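PDB 4W9R: uncharacterized protein from Capnocytophaga ochracea, which is of unknown function but is classed as a putative esterase of the alpha/beta-hydrolase clan, so it may act on ester bonds, though no activity is established. Local coordinates for residues Val5-Phe10 with Lys18-Ile23; Val39-Glu44 with Val69-Pro74; Ser12-Arg17 with Val99-Val104; Lys117-Ser122 with Pro139-Ile144; Asp31-Pro36 with Met63-Val68. All blocks are in the same frame, centred on the assembly; numbering follows the deposited sequence.

Interaction 1: residues Val5-Phe10 with Lys18-Ile23; sequences VISETF and KQKIGI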
# COMPACT_ATOMS: atom_id res chain seq x y z
N VAL B 5 10.18 -10.65 9.79
CA VAL B 5 11.13 -9.59 10.05
C VAL B 5 11.83 -9.87 11.37
O VAL B 5 11.22 -9.82 12.44
CB VAL B 5 10.44 -8.21 10.10
CG1 VAL B 5 11.43 -7.14 10.54
CG2 VAL B 5 9.84 -7.87 8.75
N ILE B 6 13.12 -10.18 11.29
CA ILE B 6 13.89 -10.54 12.48
C ILE B 6 14.48 -9.31 13.16
O ILE B 6 15.28 -8.58 12.56
CB ILE B 6 15.02 -11.52 12.14
CG1 ILE B 6 14.47 -12.73 11.39
CG2 ILE B 6 15.76 -11.94 13.40
CD1 ILE B 6 13.40 -13.48 12.16
N SER B 7 14.10 -9.09 14.41
CA SER B 7 14.56 -7.94 15.16
C SER B 7 15.89 -8.24 15.86
O SER B 7 16.07 -9.31 16.44
CB SER B 7 13.51 -7.52 16.19
OG SER B 7 13.90 -6.35 16.87
N GLU B 8 16.80 -7.28 15.81
CA GLU B 8 18.08 -7.39 16.50
C GLU B 8 18.62 -6.01 16.85
O GLU B 8 18.17 -5.00 16.31
CB GLU B 8 19.10 -8.15 15.65
CG GLU B 8 19.58 -7.41 14.42
CD GLU B 8 20.56 -8.22 13.58
OE1 GLU B 8 20.48 -9.47 13.63
OE2 GLU B 8 21.40 -7.62 12.88
N THR B 9 19.57 -5.96 17.78
CA THR B 9 20.19 -4.70 18.15
C THR B 9 21.53 -4.53 17.45
O THR B 9 22.32 -5.47 17.36
CB THR B 9 20.39 -4.59 19.68
OG1 THR B 9 21.12 -5.73 20.15
CG2 THR B 9 19.05 -4.53 20.39
N PHE B 10 21.78 -3.33 16.96
CA PHE B 10 23.05 -3.00 16.33
C PHE B 10 23.82 -2.03 17.21
O PHE B 10 23.30 -0.99 17.60
CB PHE B 10 22.82 -2.40 14.94
CG PHE B 10 24.09 -2.06 14.20
CD1 PHE B 10 24.65 -0.80 14.29
CD2 PHE B 10 24.73 -3.01 13.42
CE1 PHE B 10 25.82 -0.49 13.62
CE2 PHE B 10 25.89 -2.71 12.74
CZ PHE B 10 26.44 -1.44 12.84
N LYS B 18 22.84 1.11 21.56
CA LYS B 18 22.35 -0.06 20.85
C LYS B 18 21.07 0.32 20.11
O LYS B 18 20.08 0.71 20.73
CB LYS B 18 22.08 -1.22 21.81
CG LYS B 18 23.32 -1.77 22.50
CD LYS B 18 22.94 -2.80 23.55
CE LYS B 18 24.17 -3.45 24.17
NZ LYS B 18 24.92 -4.27 23.17
N GLN B 19 21.10 0.21 18.79
CA GLN B 19 19.98 0.65 17.97
C GLN B 19 19.15 -0.52 17.49
O GLN B 19 19.67 -1.44 16.86
CB GLN B 19 20.49 1.46 16.77
CG GLN B 19 19.39 1.88 15.81
CD GLN B 19 18.35 2.77 16.46
OE1 GLN B 19 18.69 3.74 17.14
NE2 GLN B 19 17.08 2.45 16.25
N LYS B 20 17.86 -0.49 17.78
CA LYS B 20 16.96 -1.55 17.32
C LYS B 20 16.78 -1.46 15.81
O LYS B 20 16.41 -0.42 15.27
CB LYS B 20 15.61 -1.47 18.02
CG LYS B 20 14.62 -2.54 17.57
CD LYS B 20 13.27 -2.38 18.25
CE LYS B 20 12.28 -3.41 17.73
NZ LYS B 20 10.93 -3.26 18.34
N ILE B 21 17.05 -2.57 15.14
CA ILE B 21 16.83 -2.70 13.70
C ILE B 21 16.12 -4.01 13.43
O ILE B 21 16.00 -4.85 14.31
CB ILE B 21 18.15 -2.66 12.89
CG1 ILE B 21 19.02 -3.88 13.23
CG2 ILE B 21 18.90 -1.36 13.14
CD1 ILE B 21 20.28 -3.97 12.41
N GLY B 22 15.65 -4.18 12.20
CA GLY B 22 15.08 -5.46 11.83
C GLY B 22 15.33 -5.74 10.37
O GLY B 22 15.53 -4.82 9.56
N ILE B 23 15.31 -7.02 10.02
CA ILE B 23 15.79 -7.47 8.73
C ILE B 23 14.81 -8.43 8.08
O ILE B 23 14.44 -9.45 8.67
CB ILE B 23 17.16 -8.17 8.84
CG1 ILE B 23 18.20 -7.23 9.47
CG2 ILE B 23 17.63 -8.64 7.47
CD1 ILE B 23 19.55 -7.88 9.67
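V5-F10 and K18-I23 run antiparallel, their short axes 150° apart, and the hydrogen-bonded pairs I6 with I23, E8 with I21 and F10 with Q19 are each closed by two backbone bonds. In the middle pair I21 N gives to E8 O at 2.9 Å. S7 and T9 alternate with these, in non-hydrogen-bonded pairs with G22 and K20. The two strands make a beta hairpin, and the first of them is an outermost strand of the mixed sheet within this chain. On the face shared by E8, I21 and I23, the glutamate has CG between its backbone N and carbonyl carbon (chi1 70°), which sets E8 CG 3.8 Å from I21 CG1. The chain then runs on extended until E8 OE2 lies 3.7 Å from I23 CD1 and bonds the hydroxyl of Y106 on helix 91-110. With an alanine here, the Y106 hydroxyl would probably lose this partner and a gap would open between the ends of I21 and I23. I21 CD1 also touches F10 CB at 3.9 Å, and the F10 ring meets Y106 edge-to-face. On the reverse face S7 OG rests 3.5 Å from CE of K20, whose charged end makes a cation-pi contact with Y72.

Interaction 2: residues Val39-Glu44 with Val69-Pro74; sequences VVLNAE and VGVYEP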
# COMPACT_ATOMS: atom_id res chain seq x y z
N VAL B 39 16.66 0.27 2.74
CA VAL B 39 16.75 0.70 4.13
C VAL B 39 15.57 1.59 4.50
O VAL B 39 15.24 2.53 3.77
CB VAL B 39 18.07 1.45 4.39
CG1 VAL B 39 18.14 1.93 5.83
CG2 VAL B 39 19.27 0.56 4.07
N VAL B 40 14.93 1.29 5.63
CA VAL B 40 13.79 2.07 6.10
C VAL B 40 14.09 2.72 7.45
O VAL B 40 14.27 2.04 8.46
CB VAL B 40 12.53 1.20 6.23
CG1 VAL B 40 11.35 2.04 6.68
CG2 VAL B 40 12.23 0.51 4.92
N LEU B 41 14.15 4.05 7.47
CA LEU B 41 14.51 4.80 8.67
C LEU B 41 13.36 4.96 9.66
O LEU B 41 13.56 5.13 10.86
CB LEU B 41 15.04 6.18 8.27
CG LEU B 41 16.13 6.18 7.20
CD1 LEU B 41 16.58 7.60 6.89
CD2 LEU B 41 17.30 5.32 7.64
N ASN B 42 12.15 4.92 9.12
CA ASN B 42 10.90 5.16 9.85
C ASN B 42 10.23 3.89 10.37
O ASN B 42 9.08 3.92 10.80
CB ASN B 42 9.94 5.96 8.98
CG ASN B 42 10.35 7.42 8.90
OD1 ASN B 42 10.75 7.91 7.84
ND2 ASN B 42 10.27 8.12 10.02
N ALA B 43 10.95 2.77 10.30
CA ALA B 43 10.39 1.42 10.27
C ALA B 43 9.31 1.08 11.30
O ALA B 43 8.51 0.18 11.06
CB ALA B 43 11.53 0.42 10.40
N GLU B 44 9.28 1.76 12.44
CA GLU B 44 8.21 1.52 13.41
C GLU B 44 6.82 1.64 12.75
O GLU B 44 5.86 1.00 13.18
CB GLU B 44 8.32 2.47 14.60
CG GLU B 44 8.07 3.94 14.29
CD GLU B 44 9.29 4.64 13.72
OE1 GLU B 44 10.35 4.00 13.61
OE2 GLU B 44 9.18 5.84 13.39
N VAL B 69 15.99 -3.63 5.39
CA VAL B 69 16.49 -3.37 6.74
C VAL B 69 15.88 -2.10 7.31
O VAL B 69 16.13 -1.00 6.81
CB VAL B 69 18.03 -3.24 6.75
CG1 VAL B 69 18.52 -2.87 8.14
CG2 VAL B 69 18.67 -4.53 6.27
N GLY B 70 15.06 -2.25 8.34
CA GLY B 70 14.46 -1.10 8.99
C GLY B 70 15.22 -0.59 10.20
O GLY B 70 15.90 -1.35 10.89
N VAL B 71 15.06 0.70 10.49
CA VAL B 71 15.62 1.30 11.69
C VAL B 71 14.47 1.77 12.57
O VAL B 71 13.71 2.66 12.19
CB VAL B 71 16.54 2.49 11.36
CG1 VAL B 71 17.09 3.11 12.64
CG2 VAL B 71 17.67 2.06 10.45
N TYR B 72 14.32 1.15 13.73
CA TYR B 72 13.13 1.38 14.55
C TYR B 72 13.27 2.55 15.51
O TYR B 72 14.20 2.61 16.32
CB TYR B 72 12.79 0.11 15.34
CG TYR B 72 12.20 -0.98 14.48
CD1 TYR B 72 13.01 -1.92 13.85
CD2 TYR B 72 10.82 -1.07 14.28
CE1 TYR B 72 12.46 -2.92 13.06
CE2 TYR B 72 10.27 -2.06 13.50
CZ TYR B 72 11.10 -2.98 12.89
OH TYR B 72 10.55 -3.97 12.10
N GLU B 73 12.32 3.47 15.41
CA GLU B 73 12.17 4.61 16.32
C GLU B 73 13.46 5.39 16.58
O GLU B 73 13.97 5.38 17.69
CB GLU B 73 11.59 4.13 17.65
CG GLU B 73 10.13 3.71 17.56
CD GLU B 73 9.55 3.31 18.91
OE1 GLU B 73 10.26 2.64 19.68
OE2 GLU B 73 8.39 3.68 19.19
N PRO B 74 13.97 6.07 15.55
CA PRO B 74 15.09 6.99 15.80
C PRO B 74 14.59 8.22 16.54
O PRO B 74 13.43 8.59 16.39
CB PRO B 74 15.59 7.33 14.40
CG PRO B 74 14.38 7.19 13.54
CD PRO B 74 13.57 6.07 14.13
O HOH W 1 10.92 8.07 14.33
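A beta-alpha-beta unit, strand 35-40, helix 43-59 and strand 67-71, brings V39-E44 beside V69-P74: the two strands lie parallel, the first running into the helix and the second into a loop. V40 does the bridging with both its backbone groups, V40 N giving to V69 O at 2.8 Å and V40 O receiving V71 N at 2.6 Å. Beyond the strands the bonding fades, and A43 N reaches V71 O only weakly, at 3.3 Å. The A43 methyl points at the other segment, resting 3.6 Å from the CA of G70, which has no side chain on that side. The same A43 CB stands over one face of the Y72 ring, 4.1 Å from the ring centroid, a CH-pi contact. In alpha/beta-hydrolases the turn after this strand commonly contributes to the oxyanion hole; whether L41-E44 does so here is not established. Next to A43, the E44 side chain bends at its second torsion (chi1 67°, chi2 -82°), and E44 OE1 takes the backbone N of E73 at 2.7 Å from above the carboxylate plane, 48° out of it. That bend also lays E44 CB and CG against CG of E73, so the two acids touch through their aliphatic parts while their charged ends stay apart. A water spans the far side, donating to E44 OE2 at 3.0 Å and to P74 O at 3.3 Å. The P74 ring packs by its CD on L41 O. L41 and V71 meet on the face toward helix 91-110, where they touch V99 and L103.

Interaction 3: residues Ser12-Arg17 with Val99-Val104; sequences SGRLNR and VSAELV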
# COMPACT_ATOMS: atom_id res chain seq x y z
N SER B 12 26.28 0.79 17.68
CA SER B 12 26.79 1.86 16.84
C SER B 12 27.81 2.71 17.58
O SER B 12 27.57 3.16 18.70
CB SER B 12 25.64 2.73 16.34
OG SER B 12 26.13 3.83 15.58
N GLY B 13 28.96 2.92 16.95
CA GLY B 13 30.00 3.75 17.53
C GLY B 13 29.64 5.21 17.44
O GLY B 13 29.89 5.99 18.36
N ARG B 14 29.04 5.59 16.31
CA ARG B 14 28.65 6.98 16.08
C ARG B 14 27.45 7.39 16.93
O ARG B 14 27.41 8.51 17.45
CB ARG B 14 28.35 7.20 14.60
CG ARG B 14 29.58 7.30 13.72
CD ARG B 14 29.21 7.31 12.25
NE ARG B 14 30.34 7.68 11.40
CZ ARG B 14 31.26 6.83 10.96
NH1 ARG B 14 32.24 7.26 10.18
NH2 ARG B 14 31.20 5.55 11.30
N LEU B 15 26.48 6.50 17.06
CA LEU B 15 25.30 6.78 17.87
C LEU B 15 25.56 6.56 19.35
O LEU B 15 24.82 7.08 20.20
CB LEU B 15 24.12 5.91 17.41
CG LEU B 15 23.53 6.26 16.05
CD1 LEU B 15 22.38 5.32 15.71
CD2 LEU B 15 23.07 7.70 16.04
N ASN B 16 26.61 5.80 19.66
CA ASN B 16 26.97 5.47 21.03
C ASN B 16 25.82 4.82 21.80
O ASN B 16 25.63 5.08 22.99
CB ASN B 16 27.45 6.72 21.77
CG ASN B 16 28.86 6.58 22.28
OD1 ASN B 16 29.31 5.48 22.61
ND2 ASN B 16 29.58 7.69 22.34
N ARG B 17 25.05 3.98 21.11
CA ARG B 17 23.94 3.27 21.72
C ARG B 17 23.60 2.01 20.94
O ARG B 17 24.04 1.84 19.80
CB ARG B 17 22.70 4.17 21.80
CG ARG B 17 22.07 4.50 20.46
CD ARG B 17 20.69 5.11 20.63
NE ARG B 17 20.05 5.40 19.35
CZ ARG B 17 19.99 6.60 18.80
NH1 ARG B 17 20.53 7.65 19.42
NH2 ARG B 17 19.39 6.77 17.63
N VAL B 99 23.95 5.26 9.18
CA VAL B 99 23.33 4.50 8.11
C VAL B 99 24.35 4.17 7.02
O VAL B 99 24.48 3.01 6.61
CB VAL B 99 22.15 5.26 7.48
CG1 VAL B 99 21.53 4.46 6.34
CG2 VAL B 99 21.10 5.59 8.53
N SER B 100 25.07 5.19 6.56
CA SER B 100 26.05 5.04 5.49
C SER B 100 27.26 4.19 5.87
O SER B 100 27.58 3.22 5.19
CB SER B 100 26.54 6.41 5.03
OG SER B 100 25.53 7.11 4.33
N ALA B 101 27.93 4.58 6.94
CA ALA B 101 29.24 4.01 7.27
C ALA B 101 29.19 2.77 8.16
O ALA B 101 30.20 2.08 8.31
CB ALA B 101 30.11 5.08 7.92
N GLU B 102 28.03 2.47 8.74
CA GLU B 102 27.94 1.37 9.69
C GLU B 102 26.90 0.33 9.30
O GLU B 102 27.23 -0.82 9.03
CB GLU B 102 27.64 1.91 11.09
CG GLU B 102 28.67 2.88 11.63
CD GLU B 102 28.37 3.34 13.04
OE1 GLU B 102 27.33 2.92 13.59
OE2 GLU B 102 29.17 4.12 13.60
N LEU B 103 25.63 0.75 9.28
CA LEU B 103 24.52 -0.17 9.03
C LEU B 103 24.62 -0.87 7.68
O LEU B 103 24.60 -2.10 7.62
CB LEU B 103 23.19 0.58 9.12
CG LEU B 103 21.94 -0.28 8.95
CD1 LEU B 103 21.90 -1.37 10.01
CD2 LEU B 103 20.69 0.57 9.00
N VAL B 104 24.74 -0.10 6.61
CA VAL B 104 24.80 -0.66 5.27
C VAL B 104 26.02 -1.58 5.05
O VAL B 104 25.86 -2.68 4.51
CB VAL B 104 24.79 0.46 4.19
CG1 VAL B 104 25.11 -0.11 2.82
CG2 VAL B 104 23.45 1.17 4.19
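E102, on helix 91-110, holds out its carboxylate to S12 and R14 in the loop of the beta hairpin formed by strands 5-12 and 17-24. The two oxygens divide the work. OE1 of E102 accepts from S12 OG; the modelled 2.5 Å is too short to be taken literally. OE2 of E102 takes the backbone N of R14 at 3.1 Å through its syn lone pair, and R14 NH2 adds a salt bridge to the same E102 OE2, its hydrogen bond weak at 3.4 Å. The guanidinium and carboxylate planes are 65° apart, so this is a single-nitrogen contact and not a flat two-pronged pair. The R14 chain runs extended from CG to NE across the acid, with R14 CG 3.2 Å from E102 OE2. One face of the guanidinium is covered toward its rim by the A101 methyl, 3.6 Å from A101 CB to R14 NH2. R14 NE has a second acid, E97, five residues before E102 on the same helix, and the two carboxylates would be expected to balance the arginine's charge and fix the guanidinium between them. Next come the groups that shape the loop. With its OG opposite the backbone N (chi1 177°), S12 can give to E102 while taking L15 N at 3.1 Å in an ST motif. N16 and R17 both face S12 in a G1 beta bulge, and R17 is tied to D78 by a salt bridge. The helix carries E102 within a wider pi-type turn, in which V104 N bonds V99 O at 3.1 Å.

Interaction 4: residues Lys117-Ser122 with Pro139-Ile144; sequences KGVIAS and PTFNMI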
# COMPACT_ATOMS: atom_id res chain seq x y z
N LYS B 117 21.03 -0.16 -3.90
CA LYS B 117 20.69 0.05 -2.50
C LYS B 117 19.80 1.27 -2.35
O LYS B 117 20.20 2.38 -2.69
CB LYS B 117 21.96 0.21 -1.65
CG LYS B 117 22.83 -1.04 -1.61
CD LYS B 117 24.20 -0.75 -0.99
CE LYS B 117 25.25 -0.46 -2.05
NZ LYS B 117 24.93 0.75 -2.87
N GLY B 118 18.57 1.07 -1.89
CA GLY B 118 17.64 2.17 -1.71
C GLY B 118 17.44 2.61 -0.27
O GLY B 118 17.84 1.92 0.67
N VAL B 119 16.79 3.76 -0.10
CA VAL B 119 16.42 4.25 1.22
C VAL B 119 15.03 4.87 1.20
O VAL B 119 14.71 5.69 0.33
CB VAL B 119 17.46 5.27 1.76
CG1 VAL B 119 17.65 6.43 0.79
CG2 VAL B 119 17.04 5.78 3.14
N ILE B 120 14.19 4.47 2.15
CA ILE B 120 12.84 5.00 2.25
C ILE B 120 12.64 5.66 3.61
O ILE B 120 12.94 5.06 4.65
CB ILE B 120 11.78 3.91 2.05
CG1 ILE B 120 11.96 3.22 0.70
CG2 ILE B 120 10.38 4.49 2.18
CD1 ILE B 120 10.95 2.13 0.43
N ALA B 121 12.14 6.89 3.61
CA ALA B 121 11.93 7.62 4.85
C ALA B 121 10.76 8.60 4.73
O ALA B 121 10.36 8.97 3.62
CB ALA B 121 13.19 8.35 5.26
N SER B 122 10.23 9.02 5.87
CA SER B 122 9.12 9.97 5.89
C SER B 122 9.36 11.09 6.90
O SER B 122 10.19 10.95 7.81
CB SER B 122 7.81 9.25 6.20
OG SER B 122 7.80 8.72 7.52
N PRO B 139 27.89 7.15 -4.35
CA PRO B 139 26.54 7.02 -3.80
C PRO B 139 26.35 5.75 -2.98
O PRO B 139 26.66 4.65 -3.43
CB PRO B 139 25.66 6.98 -5.05
CG PRO B 139 26.44 7.73 -6.07
CD PRO B 139 27.88 7.41 -5.80
N THR B 140 25.84 5.92 -1.76
CA THR B 140 25.46 4.80 -0.92
C THR B 140 24.10 4.31 -1.39
O THR B 140 23.87 3.10 -1.50
CB THR B 140 25.41 5.19 0.56
OG1 THR B 140 26.72 5.55 1.01
CG2 THR B 140 24.90 4.02 1.40
N PHE B 141 23.22 5.26 -1.69
CA PHE B 141 21.88 4.93 -2.15
C PHE B 141 21.64 5.39 -3.58
O PHE B 141 21.82 6.57 -3.91
CB PHE B 141 20.84 5.54 -1.21
CG PHE B 141 20.93 5.03 0.19
CD1 PHE B 141 20.65 3.70 0.48
CD2 PHE B 141 21.28 5.87 1.23
CE1 PHE B 141 20.73 3.22 1.77
CE2 PHE B 141 21.36 5.40 2.53
CZ PHE B 141 21.08 4.07 2.80
N ASN B 142 21.25 4.45 -4.44
CA ASN B 142 20.89 4.76 -5.81
C ASN B 142 19.41 5.03 -5.93
O ASN B 142 18.92 5.46 -6.98
CB ASN B 142 21.29 3.60 -6.73
CG ASN B 142 22.68 3.08 -6.43
OD1 ASN B 142 22.83 1.96 -5.95
ND2 ASN B 142 23.69 3.89 -6.70
N MSE B 143 18.69 4.78 -4.84
CA MSE B 143 17.25 4.99 -4.78
C MSE B 143 16.89 5.76 -3.52
O MSE B 143 17.18 5.32 -2.40
CB MSE B 143 16.51 3.65 -4.82
CG MSE B 143 15.00 3.78 -4.84
SE MSE B 143 14.08 2.08 -4.54
CE MSE B 143 14.18 1.99 -2.59
N ILE B 144 16.25 6.91 -3.69
CA ILE B 144 15.83 7.72 -2.56
C ILE B 144 14.33 8.01 -2.65
O ILE B 144 13.86 8.62 -3.61
CB ILE B 144 16.60 9.05 -2.49
CG1 ILE B 144 18.10 8.78 -2.37
CG2 ILE B 144 16.12 9.89 -1.32
CD1 ILE B 144 18.95 10.03 -2.32
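K117-S122 runs parallel to the start of strand 143-149, at the end of P139-I144, in the pairs G118 with M143 and V119 with I144, where V119 N bonds M143 O at 2.8 Å. One step earlier, N142 N gives to K117 O at 2.9 Å. The loop before the second strand is held by the K117 side chain, which bends at its far end (chi3 -95°, chi4 62°) to put K117 NZ 2.9 Å from T140 O. F141 is sandwiched: V119 CB stands over the centre of one face, 3.6 Å from the ring centroid in a CH-pi contact, and T140 CG2 lies over the opposite face. K117 O comes up at the ring edge. With a serine in place of F141, V119 would probably lose the ring it packs on and a gap would open toward V99. On the other side of the sheet, CE of M143, a selenomethionine, lies 3.6 Å from CA of G118, which has no side chain to bar it. This is the crossover unit of strand 116-122, helix 123-128 and strand 143-149; F141 faces helix 91-110 through V99, M143 reaches helix 217-232 at C232, and strand 35-40 borders K117-S122 along its other edge.

Interaction 5: residues Asp31-Pro36 with Met63-Val68; sequences DRQAYP and MPKCIV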
# COMPACT_ATOMS: atom_id res chain seq x y z
N ASP B 31 23.08 -17.69 -1.00
CA ASP B 31 24.11 -16.68 -1.21
C ASP B 31 24.68 -16.79 -2.62
O ASP B 31 25.60 -16.06 -2.99
CB ASP B 31 25.23 -16.82 -0.17
CG ASP B 31 25.74 -18.24 -0.04
OD1 ASP B 31 24.99 -19.18 -0.39
OD2 ASP B 31 26.89 -18.43 0.40
N ARG B 32 24.12 -17.70 -3.41
CA ARG B 32 24.51 -17.89 -4.80
C ARG B 32 23.97 -16.77 -5.69
O ARG B 32 24.39 -16.62 -6.84
CB ARG B 32 24.04 -19.25 -5.31
N GLN B 33 23.03 -16.00 -5.16
CA GLN B 33 22.48 -14.86 -5.88
C GLN B 33 22.54 -13.60 -5.03
O GLN B 33 22.76 -13.67 -3.82
CB GLN B 33 21.03 -15.14 -6.31
CG GLN B 33 20.06 -15.29 -5.15
CD GLN B 33 18.61 -15.34 -5.62
OE1 GLN B 33 18.31 -15.08 -6.78
NE2 GLN B 33 17.71 -15.68 -4.70
N ALA B 34 22.35 -12.44 -5.66
CA ALA B 34 22.45 -11.16 -4.97
C ALA B 34 21.09 -10.49 -4.83
O ALA B 34 20.21 -10.66 -5.67
CB ALA B 34 23.42 -10.25 -5.70
N TYR B 35 20.92 -9.72 -3.76
CA TYR B 35 19.67 -9.02 -3.52
C TYR B 35 19.89 -7.52 -3.39
O TYR B 35 20.86 -7.08 -2.79
CB TYR B 35 19.00 -9.54 -2.24
CG TYR B 35 18.87 -11.05 -2.16
CD1 TYR B 35 17.77 -11.70 -2.68
CD2 TYR B 35 19.85 -11.81 -1.54
CE1 TYR B 35 17.65 -13.08 -2.60
CE2 TYR B 35 19.74 -13.19 -1.45
CZ TYR B 35 18.63 -13.81 -1.99
OH TYR B 35 18.52 -15.18 -1.90
N PRO B 36 18.96 -6.73 -3.94
CA PRO B 36 18.98 -5.28 -3.72
C PRO B 36 18.60 -4.95 -2.28
O PRO B 36 17.78 -5.66 -1.70
CB PRO B 36 17.93 -4.75 -4.71
CG PRO B 36 17.75 -5.85 -5.71
CD PRO B 36 17.96 -7.12 -4.94
N MSE B 63 9.18 -7.51 -9.42
CA MSE B 63 10.36 -7.18 -8.62
C MSE B 63 11.19 -8.41 -8.31
O MSE B 63 10.65 -9.51 -8.14
CB MSE B 63 9.95 -6.50 -7.31
CG MSE B 63 9.80 -4.99 -7.39
SE MSE B 63 9.56 -4.18 -5.63
CE MSE B 63 11.21 -4.76 -4.78
N PRO B 64 12.51 -8.24 -8.22
CA PRO B 64 13.39 -9.30 -7.72
C PRO B 64 13.26 -9.44 -6.21
O PRO B 64 12.74 -8.53 -5.57
CB PRO B 64 14.79 -8.81 -8.11
CG PRO B 64 14.66 -7.33 -8.10
CD PRO B 64 13.27 -7.03 -8.60
N LYS B 65 13.70 -10.56 -5.66
CA LYS B 65 13.74 -10.72 -4.21
C LYS B 65 14.69 -9.69 -3.61
O LYS B 65 15.81 -9.51 -4.10
CB LYS B 65 14.16 -12.13 -3.82
CG LYS B 65 13.14 -13.21 -4.18
CD LYS B 65 13.67 -14.59 -3.84
CE LYS B 65 12.66 -15.68 -4.17
NZ LYS B 65 11.40 -15.51 -3.40
N CYS B 66 14.25 -9.01 -2.56
CA CYS B 66 15.05 -7.96 -1.94
C CYS B 66 15.22 -8.17 -0.45
O CYS B 66 14.43 -8.87 0.19
CB CYS B 66 14.42 -6.59 -2.20
SG CYS B 66 14.44 -6.07 -3.92
N ILE B 67 16.27 -7.57 0.11
CA ILE B 67 16.47 -7.56 1.55
C ILE B 67 16.13 -6.18 2.09
O ILE B 67 16.63 -5.17 1.60
CB ILE B 67 17.92 -7.94 1.93
CG1 ILE B 67 18.20 -9.40 1.56
CG2 ILE B 67 18.16 -7.71 3.41
CD1 ILE B 67 19.56 -9.89 1.99
N VAL B 68 15.25 -6.14 3.09
CA VAL B 68 14.82 -4.88 3.67
C VAL B 68 15.32 -4.74 5.11
O VAL B 68 15.10 -5.62 5.94
CB VAL B 68 13.29 -4.74 3.65
CG1 VAL B 68 12.86 -3.36 4.11
CG2 VAL B 68 12.75 -5.02 2.25
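P36 O receives the backbone N of I67 at 3.0 Å, with the donor almost in line with the C=O bond (168°). It is the one hydrogen bond across this contact, and it lies where strands 35-40 and 67-71 of a beta-alpha-beta unit begin. The touching parts of the two segments are still 75° apart in direction, so regular strand pairing has not yet begun, and Y35 and P36 make most of the contacts. Both meet K65 O: Y35 turns the edge of its ring to it, with Y35 CD1 3.3 Å from K65 O, and P36 CD lies 3.3 Å from the same oxygen. Y35 and K65 run side by side, pointing the same way, and K65 CB touches Y35 CD1 at 3.8 Å. The lysine then leads off toward E27 and E58, long and weak ion pairs for its NZ. Y35 CB, in turn, packs on I67 CG1 at 3.9 Å. With CG away from its carbonyl carbon (chi1 -50°), Y35 sends its ring out toward P26, and its OH bonds T30 O; Q33 NE2 also gives to that hydroxyl, though Q33 is poorly ordered. The P36 ring, next along, is buried against C66 and P64. The cysteine sulfur, C66 SG, sits 3.8 Å from P36 CG, and P64 CG approaches P36 CG to 4.2 Å.

From the N terminus, interaction 1 closes first, the tight hairpin of strands 5-12 and 17-24. Interaction 3 starts in that hairpin's loop, so the two cross, and it reaches some eighty residues on to helix 91-110, enclosing interactions 2 and 5. These last two cross each other along one beta-alpha-beta unit: interaction 5 lies where its strands begin and interaction 2 where they end. Interaction 4 opens after the others have closed and is in series with all of them. Strand 67-71 joins the hairpin to strand 35-40, G22 O meeting G70 N between interactions 1 and 2, and V39 O with I120 N continues the sheet into interaction 4. Helix 91-110, which carries one side of interaction 3, also packs on interactions 1, 2 and 4.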